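Protein FkbI (Streptomyces hygroscopicus, PDB 1R2J) binds FAD and probably acts as an acyl-ACP dehydrogenase in making the methoxymalonyl extender unit of the FK520 polyketide. Local coordinates at residues Q78-A81 and A82-Q86; T61-V64 and G65-C68; A278-V281 and C282-A285. All blocks are in the same frame, centred on the assembly; numbering follows the deposited sequence.

Interaction 1 (Q78-A81 and A82-Q86); sequences QGMA and AWTVQ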
loop_
_atom_site.group_PDB
_atom_site.type_symbol
_atom_site.label_atom_id
_atom_site.label_comp_id
_atom_site.label_asym_id
_atom_site.label_seq_id
_atom_site.Cartn_x
_atom_site.Cartn_y
_atom_site.Cartn_z
ATOM N N GLN A 78 2.287 3.501 -5.819
ATOM C CA GLN A 78 3.086 4.542 -6.449
ATOM C C GLN A 78 4.442 4.612 -5.767
ATOM O O GLN A 78 5.488 4.534 -6.417
ATOM C CB GLN A 78 2.411 5.905 -6.298
ATOM C CG GLN A 78 1.558 6.351 -7.471
ATOM C CD GLN A 78 2.348 6.470 -8.761
ATOM O OE1 GLN A 78 2.561 5.484 -9.454
ATOM N NE2 GLN A 78 2.795 7.680 -9.081
ATOM N N GLY A 79 4.404 4.772 -4.447
ATOM C CA GLY A 79 5.618 4.883 -3.662
ATOM C C GLY A 79 6.519 3.674 -3.741
ATOM O O GLY A 79 7.748 3.805 -3.756
ATOM N N MET A 80 5.909 2.494 -3.783
ATOM C CA MET A 80 6.664 1.255 -3.853
ATOM C C MET A 80 7.354 1.138 -5.206
ATOM O O MET A 80 8.498 0.708 -5.286
ATOM C CB MET A 80 5.744 0.053 -3.624
ATOM C CG MET A 80 6.487 -1.286 -3.573
ATOM S SD MET A 80 5.634 -2.580 -2.623
ATOM C CE MET A 80 4.357 -3.046 -3.750
ATOM N N ALA A 81 6.652 1.521 -6.267
ATOM C CA ALA A 81 7.222 1.462 -7.609
ATOM C C ALA A 81 8.408 2.411 -7.711
ATOM O O ALA A 81 9.463 2.042 -8.235
ATOM C CB ALA A 81 6.173 1.837 -8.639
ATOM N N ALA A 82 8.228 3.631 -7.204
ATOM C CA ALA A 82 9.269 4.650 -7.238
ATOM C C ALA A 82 10.504 4.186 -6.482
ATOM O O ALA A 82 11.631 4.333 -6.959
ATOM C CB ALA A 82 8.744 5.957 -6.635
ATOM N N TRP A 83 10.277 3.638 -5.291
ATOM C CA TRP A 83 11.351 3.131 -4.442
ATOM C C TRP A 83 12.090 1.991 -5.135
ATOM O O TRP A 83 13.317 1.947 -5.143
ATOM C CB TRP A 83 10.775 2.637 -3.110
ATOM C CG TRP A 83 11.755 1.874 -2.281
ATOM C CD1 TRP A 83 11.732 0.535 -2.007
ATOM C CD2 TRP A 83 12.918 2.398 -1.633
ATOM N NE1 TRP A 83 12.812 0.196 -1.226
ATOM C CE2 TRP A 83 13.555 1.320 -0.982
ATOM C CE3 TRP A 83 13.486 3.675 -1.541
ATOM C CZ2 TRP A 83 14.733 1.479 -0.245
ATOM C CZ3 TRP A 83 14.657 3.834 -0.811
ATOM C CH2 TRP A 83 15.267 2.741 -0.172
ATOM N N THR A 84 11.332 1.064 -5.707
ATOM C CA THR A 84 11.916 -0.072 -6.407
ATOM C C THR A 84 12.853 0.382 -7.535
ATOM O O THR A 84 13.938 -0.174 -7.716
ATOM C CB THR A 84 10.807 -0.971 -7.000
ATOM O OG1 THR A 84 9.965 -1.446 -5.942
ATOM C CG2 THR A 84 11.412 -2.162 -7.731
ATOM N N VAL A 85 12.440 1.399 -8.285
ATOM C CA VAL A 85 13.252 1.889 -9.388
ATOM C C VAL A 85 14.478 2.657 -8.916
ATOM O O VAL A 85 15.546 2.565 -9.512
ATOM C CB VAL A 85 12.429 2.793 -10.341
ATOM C CG1 VAL A 85 13.304 3.299 -11.462
ATOM C CG2 VAL A 85 11.247 2.013 -10.909
ATOM N N GLN A 86 14.341 3.406 -7.834
ATOM C CA GLN A 86 15.479 4.164 -7.363
ATOM C C GLN A 86 16.411 3.319 -6.489
ATOM O O GLN A 86 17.504 3.757 -6.129
ATOM C CB GLN A 86 14.986 5.418 -6.637
ATOM C CG GLN A 86 14.843 5.295 -5.150
ATOM C CD GLN A 86 16.116 5.672 -4.449
ATOM O OE1 GLN A 86 16.710 6.709 -4.741
ATOM N NE2 GLN A 86 16.553 4.833 -3.519
#
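Thr84 and Met80, one turn apart in the helix 69-88 of the N-terminal helical domain of the acyl-CoA dehydrogenase fold, meet through a side-chain-to-backbone bond: Thr84 OG1 donates to Met80 O at 2.7 Å. The backbone N of Thr84 reaches Met80 O as well, at 2.9 Å, so one carbonyl oxygen takes two donors. They arrive from opposite faces of its plane, the hydroxyl standing 35° above it and not on a lone pair. The threonine torsion makes this possible: OG1 lies beside its own backbone N (chi1 -60°), folded back over the preceding turn, while CG2 is anti to that N.

The other main-chain bonds are those of a regular alpha-helix. Ala82 N bonds to Gln78 O at 3.0 Å, and the same i to i+4 step joins Trp83 N to Gly79 O and Val85 N to Ala81 O.

Van der Waals contacts within the stretch run from side-chain carbons to main-chain oxygens. Val85 CG2, the branch beside its own N, lies 3.2 Å from Ala81 O, and Trp83 CB lies 3.3 Å from Gly79 O. Beyond the stretch, the Met80 side chain packs on Val109 and Phe111, two residues of the FAD site.

Polar ends find further partners outside the turn: Gln78 OE1 accepts from Ala107 N, the indole NE1 of Trp83 is hydrogen-bonded to Ala220 O, and Thr84 OG1 to Ser221 OG. The chemistry implies that the buried Thr84 hydroxyl is satisfied both within its own helix and by the start of helix 219-248, tying the two together close to the flavin pocket.

Interaction 2 (T61-V64 and G65-C68); sequences TAHV and GSLC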
loop_
_atom_site.group_PDB
_atom_site.type_symbol
_atom_site.label_atom_id
_atom_site.label_comp_id
_atom_site.label_asym_id
_atom_site.label_seq_id
_atom_site.Cartn_x
_atom_site.Cartn_y
_atom_site.Cartn_z
ATOM N N THR A 61 0.662 9.804 4.800
ATOM C CA THR A 61 0.058 8.559 4.343
ATOM C C THR A 61 -1.012 8.125 5.347
ATOM O O THR A 61 -2.076 7.640 4.967
ATOM C CB THR A 61 1.132 7.449 4.201
ATOM O OG1 THR A 61 2.076 7.833 3.194
ATOM C CG2 THR A 61 0.499 6.111 3.806
ATOM N N ALA A 62 -0.718 8.321 6.628
ATOM C CA ALA A 62 -1.653 7.978 7.693
ATOM C C ALA A 62 -2.913 8.820 7.533
ATOM O O ALA A 62 -4.026 8.311 7.625
ATOM C CB ALA A 62 -1.014 8.241 9.068
ATOM N N HIS A 63 -2.737 10.115 7.281
ATOM C CA HIS A 63 -3.885 11.004 7.124
ATOM C C HIS A 63 -4.749 10.607 5.925
ATOM O O HIS A 63 -5.979 10.616 6.008
ATOM C CB HIS A 63 -3.425 12.457 6.982
ATOM C CG HIS A 63 -4.556 13.433 6.902
ATOM N ND1 HIS A 63 -4.995 13.970 5.710
ATOM C CD2 HIS A 63 -5.364 13.936 7.864
ATOM C CE1 HIS A 63 -6.026 14.762 5.942
ATOM N NE2 HIS A 63 -6.270 14.759 7.240
ATOM N N VAL A 64 -4.116 10.267 4.808
ATOM C CA VAL A 64 -4.877 9.850 3.637
ATOM C C VAL A 64 -5.599 8.542 3.980
ATOM O O VAL A 64 -6.751 8.338 3.601
ATOM C CB VAL A 64 -3.961 9.630 2.413
ATOM C CG1 VAL A 64 -4.789 9.131 1.223
ATOM C CG2 VAL A 64 -3.256 10.926 2.062
ATOM N N GLY A 65 -4.915 7.662 4.708
ATOM C CA GLY A 65 -5.534 6.408 5.098
ATOM C C GLY A 65 -6.801 6.633 5.915
ATOM O O GLY A 65 -7.781 5.899 5.776
ATOM N N SER A 66 -6.784 7.660 6.763
ATOM C CA SER A 66 -7.927 7.978 7.608
ATOM C C SER A 66 -9.123 8.466 6.796
ATOM O O SER A 66 -10.251 8.470 7.287
ATOM C CB SER A 66 -7.544 9.048 8.637
ATOM O OG SER A 66 -7.471 10.338 8.039
ATOM N N LEU A 67 -8.870 8.876 5.556
ATOM C CA LEU A 67 -9.928 9.377 4.674
ATOM C C LEU A 67 -10.465 8.294 3.737
ATOM O O LEU A 67 -11.674 8.087 3.635
ATOM C CB LEU A 67 -9.398 10.542 3.834
ATOM C CG LEU A 67 -8.828 11.745 4.584
ATOM C CD1 LEU A 67 -8.173 12.702 3.589
ATOM C CD2 LEU A 67 -9.936 12.440 5.361
ATOM N N CYS A 68 -9.555 7.617 3.045
ATOM C CA CYS A 68 -9.920 6.561 2.109
ATOM C C CYS A 68 -8.721 5.644 1.935
ATOM O O CYS A 68 -7.661 6.085 1.493
ATOM C CB CYS A 68 -10.313 7.168 0.756
ATOM S SG CYS A 68 -10.457 5.958 -0.573
#
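His63 and Leu67, i and i+4 near the C-terminal end of helix 54-67 in the N-terminal helical domain of the acyl-CoA dehydrogenase fold, set their side chains obliquely against each other. The imidazole has CG anti to the backbone N (chi1 -176°), which carries it along the helix surface toward the next turn; there Leu67 CD1 comes within 3.8 Å of His63 CE1 and 4.0 Å of ND1. Over one face of the same ring stands Ser66 OG, 4.2 Å from His63 CD2. That hydroxyl is turned back to the preceding turn, between its own backbone N and carbonyl carbon (chi1 76°), and donates to His63 O at 2.5 Å, short enough that the exact length is doubtful. The same carbonyl receives weak bonds from Ser66 N and Leu67 N. Val64, about a quarter turn round the helix from His63, packs on Leu71 and Met75 of helix 69-88 and on Leu8 of helix 5-12, while His63 also touches Asp5 and Thr9 of the latter. Val64 O takes two main-chain donors: Leu67 N from well above the carbonyl plane, and Cys68 N almost in line with the C=O bond, at 2.9 Å.

Interaction 3 (A278-V281 and C282-A285); sequences AARV and CEYA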
loop_
_atom_site.group_PDB
_atom_site.type_symbol
_atom_site.label_atom_id
_atom_site.label_comp_id
_atom_site.label_asym_id
_atom_site.label_seq_id
_atom_site.Cartn_x
_atom_site.Cartn_y
_atom_site.Cartn_z
ATOM N N ALA A 278 0.413 1.923 17.299
ATOM C CA ALA A 278 0.723 1.858 15.872
ATOM C C ALA A 278 1.595 3.039 15.430
ATOM O O ALA A 278 2.537 2.877 14.653
ATOM C CB ALA A 278 -0.579 1.825 15.060
ATOM N N ALA A 279 1.287 4.230 15.931
ATOM C CA ALA A 279 2.061 5.414 15.570
ATOM C C ALA A 279 3.511 5.330 16.061
ATOM O O ALA A 279 4.449 5.621 15.314
ATOM C CB ALA A 279 1.388 6.666 16.129
ATOM N N ARG A 280 3.690 4.931 17.317
ATOM C CA ARG A 280 5.020 4.821 17.900
ATOM C C ARG A 280 5.900 3.864 17.108
ATOM O O ARG A 280 7.038 4.185 16.778
ATOM C CB ARG A 280 4.930 4.329 19.349
ATOM C CG ARG A 280 4.130 5.224 20.303
ATOM C CD ARG A 280 4.741 6.602 20.452
ATOM N NE ARG A 280 4.246 7.544 19.453
ATOM C CZ ARG A 280 3.068 8.158 19.512
ATOM N NH1 ARG A 280 2.238 7.939 20.528
ATOM N NH2 ARG A 280 2.725 9.007 18.558
ATOM N N VAL A 281 5.364 2.688 16.793
ATOM C CA VAL A 281 6.135 1.694 16.059
ATOM C C VAL A 281 6.454 2.169 14.641
ATOM O O VAL A 281 7.530 1.877 14.104
ATOM C CB VAL A 281 5.392 0.325 16.049
ATOM C CG1 VAL A 281 4.117 0.413 15.230
ATOM C CG2 VAL A 281 6.310 -0.756 15.520
ATOM N N CYS A 282 5.534 2.922 14.041
ATOM C CA CYS A 282 5.745 3.439 12.685
ATOM C C CYS A 282 6.827 4.510 12.692
ATOM O O CYS A 282 7.651 4.581 11.777
ATOM C CB CYS A 282 4.452 4.025 12.119
ATOM S SG CYS A 282 3.187 2.788 11.780
ATOM N N GLU A 283 6.819 5.334 13.737
ATOM C CA GLU A 283 7.800 6.398 13.891
ATOM C C GLU A 283 9.206 5.812 14.061
ATOM O O GLU A 283 10.172 6.298 13.467
ATOM C CB GLU A 283 7.442 7.255 15.109
ATOM C CG GLU A 283 6.190 8.105 14.915
ATOM C CD GLU A 283 5.599 8.563 16.229
ATOM O OE1 GLU A 283 4.515 9.182 16.221
ATOM O OE2 GLU A 283 6.216 8.297 17.278
ATOM N N TYR A 284 9.306 4.768 14.876
ATOM C CA TYR A 284 10.577 4.098 15.131
ATOM C C TYR A 284 11.159 3.517 13.837
ATOM O O TYR A 284 12.354 3.670 13.547
ATOM C CB TYR A 284 10.365 2.975 16.149
ATOM C CG TYR A 284 11.618 2.235 16.548
ATOM C CD1 TYR A 284 12.494 2.763 17.498
ATOM C CD2 TYR A 284 11.918 0.993 15.993
ATOM C CE1 TYR A 284 13.640 2.060 17.890
ATOM C CE2 TYR A 284 13.060 0.286 16.374
ATOM C CZ TYR A 284 13.910 0.824 17.323
ATOM O OH TYR A 284 15.023 0.116 17.708
ATOM N N ALA A 285 10.316 2.846 13.060
ATOM C CA ALA A 285 10.771 2.252 11.812
ATOM C C ALA A 285 11.169 3.339 10.817
ATOM O O ALA A 285 12.141 3.184 10.070
ATOM C CB ALA A 285 9.679 1.372 11.217
#
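Glu283 runs beside Arg280, three residues back, and the two point the same way to form a side-on, two-nitrogen salt bridge. Arg280 NH2 donates to Glu283 OE1 at 2.9 Å, met on the syn side, and Arg280 NE to Glu283 OE2 at 3.0 Å, from above the carboxylate plane. Both oxygens lie close to the guanidinium plane, yet the two flat groups are turned 35° from each other. Arginine bends at chi2 and chi3 (-62° and 89°), turning the NE/NH2 edge of the guanidinium toward the carboxylate of a glutamate extended beyond CG. An alanine in place of Glu283 would lose the carboxylate and is likely to leave the Arg280 guanidinium without its mate and free to swing away from the helix. The pair rides on helix 262-287, part of the C-terminal helical domain of the acyl-CoA dehydrogenase fold. Val281 and Cys282 meet side by side: Val281 CG1 lies 3.1 Å from Cys282 N and 4.3 Å from Cys282 SG. Val281 also presses on Leu302, Ala303 and Val306 of helix 297-322. Cys282 sets its CB 3.6 Å from Ala279 O and packs against Ala230, Trp231 and Val234 of helix 219-248.

Overall arrangement
All three contacts are local, each within one helix or at its end, and none touches another. Interactions 1 and 2 sit on the consecutive helices 69-88 and 54-67, with centres 20 Å apart and nearest atoms about 8 Å apart; interaction 3 belongs to the C-terminal helical domain, its nearest atoms about 7 Å from interaction 2 and about 11 Å from interaction 1. Helix 219-248 is the common neighbour, touching side chains of each. Only interaction 1 borders the cofactor, the Met80 side chain lying about 5 Å from FAD, whereas the Cys68 side chain of interaction 2 is about 12 Å from it and interaction 3 lies away from the known FAD-binding residues.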